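Local coordinates for glycosyl hydrolase, family 38 (Enterococcus faecalis, PDB 5KBP), which probably hydrolyses alpha-mannosidic bonds in carbohydrates as a metal-dependent alpha-mannosidase of glycoside hydrolase family 38, at residues P613-E623 and E632-T640; A297-Y305 and A747-G755. One frame throughout, in Å; residues are numbered along the deposited sequence.

Interaction 1 (P613-E623 and E632-T640); sequences PVAADERLEEE and ERLAQRSTT
E623 turns its carboxylate to the backbone of R633-A635 and grips two successive N-H groups. L634 N meets OE1 at 2.7 Å on the syn lone pair, and A635 N reaches OE2 on its syn side, though tilted from the carboxylate plane. CG anti to the carbonyl carbon (chi1 -61°), followed by an extended chain, carries the group from the helix to this backbone; OE1 is also salt-bridged to R628. R633 slides past E623 in the opposite direction without pairing with it: its guanidinium forms a salt bridge with E756 and hydrogen bonds with the carbonyls of I568 and R628.

D617 works both ways. Its N-H donates to Q636 O at 2.9 Å, while OD2 takes Q636 N from above the carboxylate plane at 3.0 Å. OD1 accepts R619 N, a capping bond ahead of the turn into the helix, and OD2 is salt-bridged to R619 NH1. The methyl of A635 packs on L620 CB at 3.9 Å. The Q636 amide bonds to E579 N and T578 OG1, and NE2 also weakly to L634 O.

S638 N donates to A615 O (2.8 Å), V614 N to T640 O (3.1 Å), and A616 N to D671. P613 lays CD over the centre of one face of the R637 guanidinium, 3.4 Å above its plane; NH2 is salt-bridged to D564 and donates to a water that donates to P613 O. S638 OG accepts T640 N, an ST turn.

With a single beta bridge at A616 and R637, the two arms form a helix-bearing connection between strands 601-613 and 641-653, antiparallel neighbours in a sheet of the C-terminal region, with the D617 capping bond on one arm and an ST turn on the other.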
ATOM      1  N   PRO A 613      10.359 -28.714 -14.032  1.00 53.82           N
ATOM      2  CA  PRO A 613      11.202 -28.703 -12.832  1.00 47.71           C
ATOM      3  C   PRO A 613      10.649 -27.736 -11.795  1.00 46.61           C
ATOM      4  O   PRO A 613      10.196 -26.638 -12.125  1.00 53.07           O
ATOM      5  CB  PRO A 613      12.565 -28.246 -13.363  1.00 47.40           C
ATOM      6  CG  PRO A 613      12.554 -28.642 -14.805  1.00 51.48           C
ATOM      7  CD  PRO A 613      11.135 -28.452 -15.258  1.00 52.92           C
ATOM      8  N   VAL A 614      10.677 -28.161 -10.530  1.00 49.92           N
ATOM      9  CA  VAL A 614      10.105 -27.348  -9.460  1.00 44.11           C
ATOM     10  C   VAL A 614      10.848 -26.024  -9.336  1.00 46.92           C
ATOM     11  O   VAL A 614      10.242 -24.976  -9.079  1.00 46.42           O
ATOM     12  CB  VAL A 614      10.111 -28.133  -8.136  1.00 46.35           C
ATOM     13  CG1 VAL A 614       9.544 -27.286  -7.006  1.00 58.81           C
ATOM     14  CG2 VAL A 614       9.318 -29.418  -8.290  1.00 46.41           C
ATOM     15  N   ALA A 615      12.159 -26.048  -9.525  1.00 53.65           N
ATOM     16  CA  ALA A 615      13.004 -24.858  -9.458  1.00 51.36           C
ATOM     17  C   ALA A 615      14.371 -25.238 -10.014  1.00 44.52           C
ATOM     18  O   ALA A 615      14.530 -26.291 -10.646  1.00 50.81           O
ATOM     19  CB  ALA A 615      13.105 -24.324  -8.028  1.00 49.90           C
ATOM     20  N   ALA A 616      15.359 -24.380  -9.789  1.00 43.96           N
ATOM     21  CA  ALA A 616      16.739 -24.774 -10.010  1.00 47.25           C
ATOM     22  C   ALA A 616      17.227 -25.604  -8.826  1.00 47.66           C
ATOM     23  O   ALA A 616      16.619 -25.616  -7.753  1.00 49.83           O
ATOM     24  CB  ALA A 616      17.629 -23.548 -10.210  1.00 39.12           C
ATOM     25  N   ASP A 617      18.334 -26.313  -9.031  1.00 51.07           N
ATOM     26  CA  ASP A 617      18.856 -27.158  -7.970  1.00 53.21           C
ATOM     27  C   ASP A 617      19.458 -26.294  -6.861  1.00 52.14           C
ATOM     28  O   ASP A 617      19.521 -25.065  -6.950  1.00 51.19           O
ATOM     29  CB  ASP A 617      19.871 -28.157  -8.525  1.00 52.65           C
ATOM     30  CG  ASP A 617      20.934 -27.504  -9.389  1.00 61.58           C
ATOM     31  OD1 ASP A 617      21.419 -26.412  -9.030  1.00 71.69           O
ATOM     32  OD2 ASP A 617      21.286 -28.092 -10.434  1.00 60.09           O
ATOM     33  N   GLU A 618      19.908 -26.961  -5.796  1.00 56.01           N
ATOM     34  CA  GLU A 618      20.426 -26.271  -4.619  1.00 59.80           C
ATOM     35  C   GLU A 618      21.656 -25.423  -4.913  1.00 54.89           C
ATOM     36  O   GLU A 618      22.039 -24.606  -4.068  1.00 54.83           O
ATOM     37  CB  GLU A 618      20.759 -27.287  -3.522  1.00 70.66           C
ATOM     38  CG  GLU A 618      21.846 -28.288  -3.896  1.00 77.34           C
ATOM     39  CD  GLU A 618      21.337 -29.414  -4.778  1.00 88.88           C
ATOM     40  OE1 GLU A 618      20.104 -29.560  -4.904  1.00 92.63           O
ATOM     41  OE2 GLU A 618      22.171 -30.150  -5.346  1.00 91.34           O
ATOM     42  N   ARG A 619      22.280 -25.589  -6.081  1.00 44.88           N
ATOM     43  CA  ARG A 619      23.480 -24.826  -6.397  1.00 40.73           C
ATOM     44  C   ARG A 619      23.182 -23.366  -6.711  1.00 46.14           C
ATOM     45  O   ARG A 619      24.097 -22.541  -6.656  1.00 47.97           O
ATOM     46  CB  ARG A 619      24.215 -25.476  -7.571  1.00 45.77           C
ATOM     47  CG  ARG A 619      24.732 -26.875  -7.270  1.00 60.39           C
ATOM     48  CD  ARG A 619      24.343 -27.870  -8.354  1.00 72.51           C
ATOM     49  NE  ARG A 619      25.087 -27.672  -9.596  1.00 78.37           N
ATOM     50  CZ  ARG A 619      24.856 -28.347 -10.718  1.00 82.79           C
ATOM     51  NH1 ARG A 619      23.898 -29.262 -10.758  1.00 79.30           N
ATOM     52  NH2 ARG A 619      25.581 -28.104 -11.802  1.00 90.54           N
ATOM     53  N   LEU A 620      21.930 -23.023  -7.028  1.00 42.77           N
ATOM     54  CA  LEU A 620      21.628 -21.643  -7.397  1.00 46.41           C
ATOM     55  C   LEU A 620      21.720 -20.709  -6.196  1.00 45.98           C
ATOM     56  O   LEU A 620      22.229 -19.589  -6.316  1.00 54.36           O
ATOM     57  CB  LEU A 620      20.244 -21.551  -8.036  1.00 47.81           C
ATOM     58  CG  LEU A 620      19.813 -20.129  -8.404  1.00 48.67           C
ATOM     59  CD1 LEU A 620      20.799 -19.503  -9.387  1.00 48.30           C
ATOM     60  CD2 LEU A 620      18.399 -20.112  -8.962  1.00 43.33           C
ATOM     61  N   GLU A 621      21.233 -21.148  -5.031  1.00 39.37           N
ATOM     62  CA  GLU A 621      21.235 -20.278  -3.858  1.00 50.57           C
ATOM     63  C   GLU A 621      22.651 -19.869  -3.471  1.00 59.60           C
ATOM     64  O   GLU A 621      22.899 -18.704  -3.134  1.00 53.73           O
ATOM     65  CB  GLU A 621      20.538 -20.969  -2.686  1.00 50.01           C
ATOM     66  CG  GLU A 621      20.602 -20.181  -1.389  1.00 70.14           C
ATOM     67  CD  GLU A 621      19.863 -20.856  -0.252  1.00 83.44           C
ATOM     68  OE1 GLU A 621      18.686 -21.229  -0.442  1.00 84.61           O
ATOM     69  OE2 GLU A 621      20.463 -21.019   0.831  1.00 91.58           O
ATOM     70  N   GLU A 622      23.596 -20.811  -3.514  1.00 62.11           N
ATOM     71  CA  GLU A 622      24.983 -20.477  -3.207  1.00 64.61           C
ATOM     72  C   GLU A 622      25.564 -19.517  -4.237  1.00 52.97           C
ATOM     73  O   GLU A 622      26.330 -18.612  -3.891  1.00 57.83           O
ATOM     74  CB  GLU A 622      25.826 -21.749  -3.126  1.00 70.87           C
ATOM     75  CG  GLU A 622      25.601 -22.553  -1.863  1.00 82.77           C
ATOM     76  CD  GLU A 622      26.067 -21.820  -0.620  1.00 90.51           C
ATOM     77  OE1 GLU A 622      27.268 -21.485  -0.537  1.00 88.57           O
ATOM     78  OE2 GLU A 622      25.230 -21.574   0.272  1.00 93.08           O
ATOM     79  N   GLU A 623      25.210 -19.699  -5.512  1.00 39.29           N
ATOM     80  CA  GLU A 623      25.718 -18.804  -6.547  1.00 48.59           C
ATOM     81  C   GLU A 623      25.096 -17.418  -6.448  1.00 51.26           C
ATOM     82  O   GLU A 623      25.698 -16.439  -6.905  1.00 58.82           O
ATOM     83  CB  GLU A 623      25.472 -19.407  -7.929  1.00 48.97           C
ATOM     84  CG  GLU A 623      26.171 -20.743  -8.146  1.00 63.83           C
ATOM     85  CD  GLU A 623      26.017 -21.269  -9.557  1.00 69.52           C
ATOM     86  OE1 GLU A 623      27.046 -21.606 -10.178  1.00 69.66           O
ATOM     87  OE2 GLU A 623      24.870 -21.350 -10.044  1.00 73.12           O
ATOM     88  N   GLU A 632      28.642 -17.329 -15.334  1.00 60.73           N
ATOM     89  CA  GLU A 632      29.506 -18.372 -14.797  1.00 59.28           C
ATOM     90  C   GLU A 632      28.760 -19.332 -13.875  1.00 57.53           C
ATOM     91  O   GLU A 632      29.395 -20.077 -13.122  1.00 54.31           O
ATOM     92  CB  GLU A 632      30.687 -17.746 -14.053  1.00 65.42           C
ATOM     93  CG  GLU A 632      31.509 -16.779 -14.887  1.00 77.21           C
ATOM     94  CD  GLU A 632      32.349 -17.480 -15.935  1.00 95.30           C
ATOM     95  OE1 GLU A 632      32.830 -18.600 -15.663  1.00 98.61           O
ATOM     96  OE2 GLU A 632      32.529 -16.912 -17.033  1.00 99.26           O
ATOM     97  N   ARG A 633      27.430 -19.333 -13.920  1.00 57.32           N
ATOM     98  CA  ARG A 633      26.628 -20.119 -12.992  1.00 51.87           C
ATOM     99  C   ARG A 633      26.434 -21.534 -13.520  1.00 49.78           C
ATOM    100  O   ARG A 633      26.057 -21.730 -14.681  1.00 47.16           O
ATOM    101  CB  ARG A 633      25.281 -19.442 -12.739  1.00 47.68           C
ATOM    102  CG  ARG A 633      25.414 -18.183 -11.899  1.00 52.19           C
ATOM    103  CD  ARG A 633      24.079 -17.561 -11.538  1.00 44.55           C
ATOM    104  NE  ARG A 633      24.266 -16.461 -10.597  1.00 46.04           N
ATOM    105  CZ  ARG A 633      23.298 -15.654 -10.178  1.00 43.45           C
ATOM    106  NH1 ARG A 633      22.057 -15.814 -10.619  1.00 48.44           N
ATOM    107  NH2 ARG A 633      23.571 -14.683  -9.319  1.00 39.55           N
ATOM    108  N   LEU A 634      26.699 -22.518 -12.659  1.00 45.66           N
ATOM    109  CA  LEU A 634      26.634 -23.926 -13.019  1.00 47.37           C
ATOM    110  C   LEU A 634      25.308 -24.578 -12.658  1.00 54.30           C
ATOM    111  O   LEU A 634      25.109 -25.756 -12.977  1.00 54.18           O
ATOM    112  CB  LEU A 634      27.772 -24.695 -12.336  1.00 56.38           C
ATOM    113  CG  LEU A 634      29.179 -24.118 -12.486  1.00 60.91           C
ATOM    114  CD1 LEU A 634      30.154 -24.849 -11.574  1.00 60.58           C
ATOM    115  CD2 LEU A 634      29.630 -24.187 -13.939  1.00 59.78           C
ATOM    116  N   ALA A 635      24.405 -23.851 -12.004  1.00 51.55           N
ATOM    117  CA  ALA A 635      23.144 -24.437 -11.573  1.00 51.40           C
ATOM    118  C   ALA A 635      22.319 -24.887 -12.771  1.00 48.86           C
ATOM    119  O   ALA A 635      22.326 -24.251 -13.829  1.00 51.40           O
ATOM    120  CB  ALA A 635      22.351 -23.432 -10.738  1.00 48.25           C
ATOM    121  N   GLN A 636      21.611 -25.997 -12.600  1.00 38.57           N
ATOM    122  CA  GLN A 636      20.714 -26.529 -13.611  1.00 43.11           C
ATOM    123  C   GLN A 636      19.315 -26.669 -13.026  1.00 46.31           C
ATOM    124  O   GLN A 636      19.096 -26.494 -11.824  1.00 51.39           O
ATOM    125  CB  GLN A 636      21.214 -27.882 -14.134  1.00 41.62           C
ATOM    126  CG  GLN A 636      22.648 -27.856 -14.630  1.00 49.38           C
ATOM    127  CD  GLN A 636      22.854 -26.879 -15.774  1.00 54.06           C
ATOM    128  OE1 GLN A 636      21.958 -26.663 -16.589  1.00 48.07           O
ATOM    129  NE2 GLN A 636      24.040 -26.286 -15.840  1.00 57.15           N
ATOM    130  N   ARG A 637      18.359 -26.986 -13.894  1.00 42.57           N
ATOM    131  CA  ARG A 637      16.994 -27.201 -13.439  1.00 50.22           C
ATOM    132  C   ARG A 637      16.923 -28.446 -12.564  1.00 60.02           C
ATOM    133  O   ARG A 637      17.647 -29.422 -12.783  1.00 64.51           O
ATOM    134  CB  ARG A 637      16.049 -27.339 -14.631  1.00 50.63           C
ATOM    135  CG  ARG A 637      16.198 -26.243 -15.672  1.00 50.03           C
ATOM    136  CD  ARG A 637      14.991 -26.190 -16.589  1.00 45.12           C
ATOM    137  NE  ARG A 637      13.804 -25.702 -15.891  1.00 45.31           N
ATOM    138  CZ  ARG A 637      12.627 -25.492 -16.473  1.00 52.14           C
ATOM    139  NH1 ARG A 637      12.475 -25.728 -17.769  1.00 49.19           N
ATOM    140  NH2 ARG A 637      11.602 -25.048 -15.759  1.00 50.73           N
ATOM    141  N   SER A 638      16.054 -28.403 -11.558  1.00 50.27           N
ATOM    142  CA  SER A 638      15.894 -29.541 -10.667  1.00 50.12           C
ATOM    143  C   SER A 638      15.375 -30.750 -11.435  1.00 58.55           C
ATOM    144  O   SER A 638      14.622 -30.625 -12.405  1.00 59.55           O
ATOM    145  CB  SER A 638      14.940 -29.198  -9.523  1.00 42.47           C
ATOM    146  OG  SER A 638      14.736 -30.315  -8.676  1.00 43.03           O
ATOM    147  N   THR A 639      15.800 -31.936 -10.999  1.00 56.83           N
ATOM    148  CA  THR A 639      15.298 -33.169 -11.588  1.00 59.06           C
ATOM    149  C   THR A 639      13.928 -33.552 -11.046  1.00 58.48           C
ATOM    150  O   THR A 639      13.247 -34.384 -11.654  1.00 57.84           O
ATOM    151  CB  THR A 639      16.288 -34.312 -11.351  1.00 61.30           C
ATOM    152  OG1 THR A 639      16.484 -34.494  -9.944  1.00 65.57           O
ATOM    153  CG2 THR A 639      17.626 -33.998 -12.006  1.00 56.66           C
ATOM    154  N   THR A 640      13.513 -32.967  -9.924  1.00 57.41           N
ATOM    155  CA  THR A 640      12.184 -33.209  -9.376  1.00 61.52           C
ATOM    156  C   THR A 640      11.153 -32.460 -10.210  1.00 68.14           C
ATOM    157  O   THR A 640      11.243 -31.238 -10.369  1.00 64.62           O
ATOM    158  CB  THR A 640      12.116 -32.764  -7.917  1.00 60.82           C
ATOM    159  OG1 THR A 640      13.142 -33.423  -7.166  1.00 57.18           O
ATOM    160  CG2 THR A 640      10.759 -33.106  -7.318  1.00 59.97           C
TER
HETATM  161  O   HOH W   1      11.925 -24.585 -12.698  1.00 44.88           O

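Interaction 2 (A297-Y305 and A747-G755); sequences ANTSSARVY and AVTLIRCVG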
ATOM      1  N   ALA A 297      17.045  -5.572 -20.825  1.00 47.64           N
ATOM      2  CA  ALA A 297      15.748  -5.620 -21.491  1.00 49.82           C
ATOM      3  C   ALA A 297      14.821  -6.644 -20.852  1.00 51.21           C
ATOM      4  O   ALA A 297      13.596  -6.523 -20.968  1.00 62.39           O
ATOM      5  CB  ALA A 297      15.925  -5.934 -22.975  1.00 50.61           C
ATOM      6  N   ASN A 298      15.377  -7.653 -20.175  1.00 48.05           N
ATOM      7  CA  ASN A 298      14.559  -8.667 -19.519  1.00 46.47           C
ATOM      8  C   ASN A 298      13.794  -8.130 -18.316  1.00 45.79           C
ATOM      9  O   ASN A 298      13.038  -8.888 -17.699  1.00 50.73           O
ATOM     10  CB  ASN A 298      15.429  -9.853 -19.099  1.00 46.67           C
ATOM     11  CG  ASN A 298      15.966 -10.622 -20.287  1.00 52.15           C
ATOM     12  OD1 ASN A 298      17.173 -10.818 -20.420  1.00 53.17           O
ATOM     13  ND2 ASN A 298      15.069 -11.053 -21.166  1.00 49.89           N
ATOM     14  N   THR A 299      13.968  -6.855 -17.962  1.00 44.90           N
ATOM     15  CA  THR A 299      13.115  -6.253 -16.946  1.00 47.84           C
ATOM     16  C   THR A 299      11.668  -6.168 -17.411  1.00 48.89           C
ATOM     17  O   THR A 299      10.752  -6.126 -16.582  1.00 41.42           O
ATOM     18  CB  THR A 299      13.629  -4.860 -16.580  1.00 48.77           C
ATOM     19  OG1 THR A 299      13.742  -4.062 -17.766  1.00 50.69           O
ATOM     20  CG2 THR A 299      14.988  -4.946 -15.902  1.00 50.80           C
ATOM     21  N   SER A 300      11.443  -6.151 -18.727  1.00 41.21           N
ATOM     22  CA  SER A 300      10.091  -6.080 -19.265  1.00 50.21           C
ATOM     23  C   SER A 300       9.257  -7.307 -18.917  1.00 49.25           C
ATOM     24  O   SER A 300       8.024  -7.222 -18.909  1.00 51.05           O
ATOM     25  CB  SER A 300      10.149  -5.893 -20.783  1.00 49.97           C
ATOM     26  OG  SER A 300      11.054  -6.810 -21.374  1.00 56.73           O
ATOM     27  N   SER A 301       9.895  -8.441 -18.626  1.00 36.07           N
ATOM     28  CA  SER A 301       9.186  -9.653 -18.240  1.00 43.31           C
ATOM     29  C   SER A 301       9.256  -9.938 -16.746  1.00 41.36           C
ATOM     30  O   SER A 301       8.574 -10.855 -16.274  1.00 49.50           O
ATOM     31  CB  SER A 301       9.734 -10.861 -19.013  1.00 41.12           C
ATOM     32  OG  SER A 301      11.094 -11.100 -18.694  1.00 44.78           O
ATOM     33  N   ALA A 302      10.059  -9.187 -15.997  1.00 38.95           N
ATOM     34  CA  ALA A 302      10.148  -9.384 -14.557  1.00 44.65           C
ATOM     35  C   ALA A 302       8.874  -8.898 -13.879  1.00 44.76           C
ATOM     36  O   ALA A 302       8.415  -7.781 -14.131  1.00 41.21           O
ATOM     37  CB  ALA A 302      11.361  -8.644 -13.997  1.00 36.10           C
ATOM     38  N   ARG A 303       8.310  -9.740 -13.012  1.00 36.25           N
ATOM     39  CA  ARG A 303       7.081  -9.441 -12.277  1.00 41.44           C
ATOM     40  C   ARG A 303       5.993  -8.920 -13.221  1.00 45.34           C
ATOM     41  O   ARG A 303       5.623  -7.746 -13.214  1.00 44.08           O
ATOM     42  CB  ARG A 303       7.353  -8.441 -11.149  1.00 41.41           C
ATOM     43  CG  ARG A 303       8.394  -8.895 -10.137  1.00 41.45           C
ATOM     44  CD  ARG A 303       8.625  -7.822  -9.086  1.00 46.99           C
ATOM     45  NE  ARG A 303       9.653  -8.189  -8.117  1.00 41.09           N
ATOM     46  CZ  ARG A 303       9.404  -8.676  -6.905  1.00 42.24           C
ATOM     47  NH1 ARG A 303       8.153  -8.863  -6.503  1.00 40.67           N
ATOM     48  NH2 ARG A 303      10.408  -8.974  -6.091  1.00 44.62           N
ATOM     49  N   VAL A 304       5.486  -9.846 -14.038  1.00 44.84           N
ATOM     50  CA  VAL A 304       4.562  -9.481 -15.110  1.00 40.60           C
ATOM     51  C   VAL A 304       3.280  -8.868 -14.556  1.00 43.14           C
ATOM     52  O   VAL A 304       2.618  -8.075 -15.237  1.00 43.76           O
ATOM     53  CB  VAL A 304       4.271 -10.712 -15.994  1.00 41.94           C
ATOM     54  CG1 VAL A 304       3.587 -11.806 -15.184  1.00 48.25           C
ATOM     55  CG2 VAL A 304       3.438 -10.323 -17.210  1.00 34.71           C
ATOM     56  N   TYR A 305       2.916  -9.206 -13.315  1.00 40.34           N
ATOM     57  CA  TYR A 305       1.699  -8.651 -12.730  1.00 36.80           C
ATOM     58  C   TYR A 305       1.787  -7.138 -12.583  1.00 41.18           C
ATOM     59  O   TYR A 305       0.763  -6.449 -12.656  1.00 52.35           O
ATOM     60  CB  TYR A 305       1.414  -9.308 -11.379  1.00 32.76           C
ATOM     61  CG  TYR A 305       2.509  -9.138 -10.348  1.00 38.75           C
ATOM     62  CD1 TYR A 305       3.545 -10.057 -10.250  1.00 44.67           C
ATOM     63  CD2 TYR A 305       2.498  -8.066  -9.462  1.00 42.11           C
ATOM     64  CE1 TYR A 305       4.544  -9.910  -9.305  1.00 45.53           C
ATOM     65  CE2 TYR A 305       3.494  -7.911  -8.516  1.00 43.10           C
ATOM     66  CZ  TYR A 305       4.513  -8.836  -8.442  1.00 45.34           C
ATOM     67  OH  TYR A 305       5.507  -8.687  -7.501  1.00 45.39           O
ATOM     68  N   ALA A 747       8.033 -14.948 -30.347  1.00 51.88           N
ATOM     69  CA  ALA A 747       7.917 -15.542 -29.021  1.00 49.28           C
ATOM     70  C   ALA A 747       7.604 -14.432 -28.028  1.00 51.66           C
ATOM     71  O   ALA A 747       8.440 -13.554 -27.786  1.00 50.60           O
ATOM     72  CB  ALA A 747       9.196 -16.282 -28.638  1.00 44.25           C
ATOM     73  N   VAL A 748       6.402 -14.466 -27.459  1.00 53.70           N
ATOM     74  CA  VAL A 748       5.978 -13.502 -26.452  1.00 47.44           C
ATOM     75  C   VAL A 748       6.158 -14.133 -25.080  1.00 51.16           C
ATOM     76  O   VAL A 748       5.630 -15.220 -24.813  1.00 54.15           O
ATOM     77  CB  VAL A 748       4.520 -13.063 -26.670  1.00 44.40           C
ATOM     78  CG1 VAL A 748       4.063 -12.165 -25.529  1.00 43.74           C
ATOM     79  CG2 VAL A 748       4.371 -12.351 -28.008  1.00 39.38           C
ATOM     80  N   THR A 749       6.906 -13.457 -24.211  1.00 52.46           N
ATOM     81  CA  THR A 749       7.148 -13.957 -22.864  1.00 54.05           C
ATOM     82  C   THR A 749       5.924 -13.703 -21.996  1.00 54.48           C
ATOM     83  O   THR A 749       5.472 -12.559 -21.867  1.00 52.37           O
ATOM     84  CB  THR A 749       8.379 -13.292 -22.255  1.00 49.13           C
ATOM     85  OG1 THR A 749       9.524 -13.572 -23.067  1.00 51.16           O
ATOM     86  CG2 THR A 749       8.618 -13.811 -20.844  1.00 42.09           C
ATOM     87  N   LEU A 750       5.394 -14.765 -21.395  1.00 44.96           N
ATOM     88  CA  LEU A 750       4.225 -14.643 -20.535  1.00 51.19           C
ATOM     89  C   LEU A 750       4.608 -14.319 -19.094  1.00 50.44           C
ATOM     90  O   LEU A 750       4.033 -13.412 -18.484  1.00 44.00           O
ATOM     91  CB  LEU A 750       3.401 -15.932 -20.586  1.00 44.08           C
ATOM     92  CG  LEU A 750       2.881 -16.352 -21.963  1.00 50.05           C
ATOM     93  CD1 LEU A 750       2.078 -17.638 -21.860  1.00 47.98           C
ATOM     94  CD2 LEU A 750       2.049 -15.242 -22.584  1.00 47.09           C
ATOM     95  N   ILE A 751       5.579 -15.042 -18.543  1.00 43.82           N
ATOM     96  CA  ILE A 751       5.953 -14.884 -17.143  1.00 42.43           C
ATOM     97  C   ILE A 751       7.390 -15.359 -16.984  1.00 45.73           C
ATOM     98  O   ILE A 751       7.808 -16.339 -17.606  1.00 45.65           O
ATOM     99  CB  ILE A 751       4.973 -15.650 -16.218  1.00 38.64           C
ATOM    100  CG1 ILE A 751       5.235 -15.331 -14.746  1.00 38.43           C
ATOM    101  CG2 ILE A 751       5.045 -17.153 -16.465  1.00 31.28           C
ATOM    102  CD1 ILE A 751       4.212 -15.941 -13.808  1.00 37.26           C
ATOM    103  N   ARG A 752       8.155 -14.637 -16.166  1.00 41.76           N
ATOM    104  CA  ARG A 752       9.546 -14.982 -15.893  1.00 43.02           C
ATOM    105  C   ARG A 752       9.777 -14.886 -14.394  1.00 45.91           C
ATOM    106  O   ARG A 752       9.488 -13.850 -13.786  1.00 41.07           O
ATOM    107  CB  ARG A 752      10.509 -14.063 -16.650  1.00 34.68           C
ATOM    108  CG  ARG A 752      11.960 -14.512 -16.593  1.00 41.98           C
ATOM    109  CD  ARG A 752      12.848 -13.667 -17.493  1.00 48.04           C
ATOM    110  NE  ARG A 752      13.035 -12.317 -16.972  1.00 50.40           N
ATOM    111  CZ  ARG A 752      14.015 -11.970 -16.145  1.00 43.99           C
ATOM    112  NH1 ARG A 752      14.116 -10.719 -15.716  1.00 39.74           N
ATOM    113  NH2 ARG A 752      14.893 -12.877 -15.744  1.00 41.39           N
ATOM    114  N   CYS A 753      10.301 -15.958 -13.805  1.00 46.70           N
ATOM    115  CA  CYS A 753      10.383 -16.105 -12.358  1.00 47.21           C
ATOM    116  C   CYS A 753      11.839 -16.251 -11.937  1.00 47.57           C
ATOM    117  O   CYS A 753      12.534 -17.161 -12.399  1.00 50.25           O
ATOM    118  CB  CYS A 753       9.565 -17.312 -11.898  1.00 44.41           C
ATOM    119  SG  CYS A 753       7.927 -17.424 -12.672  1.00 50.59           S
ATOM    120  N   VAL A 754      12.293 -15.359 -11.055  1.00 37.19           N
ATOM    121  CA  VAL A 754      13.647 -15.382 -10.519  1.00 38.66           C
ATOM    122  C   VAL A 754      13.571 -15.187  -9.010  1.00 45.37           C
ATOM    123  O   VAL A 754      12.513 -14.905  -8.449  1.00 46.21           O
ATOM    124  CB  VAL A 754      14.550 -14.312 -11.164  1.00 39.40           C
ATOM    125  CG1 VAL A 754      14.858 -14.686 -12.605  1.00 38.03           C
ATOM    126  CG2 VAL A 754      13.879 -12.949 -11.093  1.00 36.59           C
ATOM    127  N   GLY A 755      14.719 -15.336  -8.351  1.00 44.81           N
ATOM    128  CA  GLY A 755      14.744 -15.305  -6.900  1.00 45.00           C
ATOM    129  C   GLY A 755      15.575 -14.206  -6.269  1.00 42.71           C
ATOM    130  O   GLY A 755      15.575 -14.058  -5.043  1.00 44.25           O
TER
HETATM  131  O   HOH W   2       7.196 -12.066 -14.624  1.00 38.17           O
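R752 sends CG out anti to its backbone N (chi1 -170°) and then bends at chi3 (71°), which brings the guanidinium against the turn at N298-A302. S301 answers with OG set between its backbone N and carbonyl carbon (chi1 63°), presenting the oxygen to the arginine. R752 NE donates to S301 OG at 2.9 Å, the oxygen lying at the guanidinium edge and in its plane. NH1 donates to N298 O, also at 2.9 Å, but arrives from above the carbonyl plane rather than on a lone pair. N298 CB covers one guanidinium face toward its rim, 3.6 Å above the plane, and the methyl of A302 approaches NH1 obliquely.

The charge of R752 is met by D567, salt-bridged to NH2, which also donates to N570 O. E737 hydrogen-bonds N298 ND2, S301 OG and T749 OG1, and N298 OD1 accepts from F574 N, while S301 CB rests on T749 CG2 at 3.6 Å.

One water stitches the backbones together. It donates to S301 O and accepts from V304 N (2.9 Å) and R752 N (3.1 Å). Next to it V304 CG2 lies 3.4 Å from L750 O, and V304 CG1 meets I751 CG1 at 3.9 Å, the two side chains crossing at about a right angle. L750 and I751 both face L674 in a classic beta bulge.

The contact thus seats the 3-10 turn 297-299 and V304, at the beginning of the long helix 304-332, on strand 745-753, which runs between strands 672-679 and 737-740 in an antiparallel sheet. V304 and I751 both pack on F776 of strand 772-783, while R303 reaches E571 and D362 with its guanidinium.

How the interactions relate
The centres of the two contacts lie 19 Å apart and their nearest atoms about 6 Å, so they do not touch. Along the chain, interaction 1 is nested inside the long loop closed by interaction 2. The run from D564 to F574 serves both: D564 and I568 hold arginines of interaction 1, whereas D567, N570, E571 and F574 take partners in interaction 2. E756, directly after 747-755, pairs with R633. Interaction 2 is buried and joins the middle and C-terminal regions; its centre lies about 15 Å from the centre of the chain, that of interaction 1 about 33 Å. Neither lies near F253 and Y256, which bind calcium in a structure of this protein, although the ion is absent from this chain.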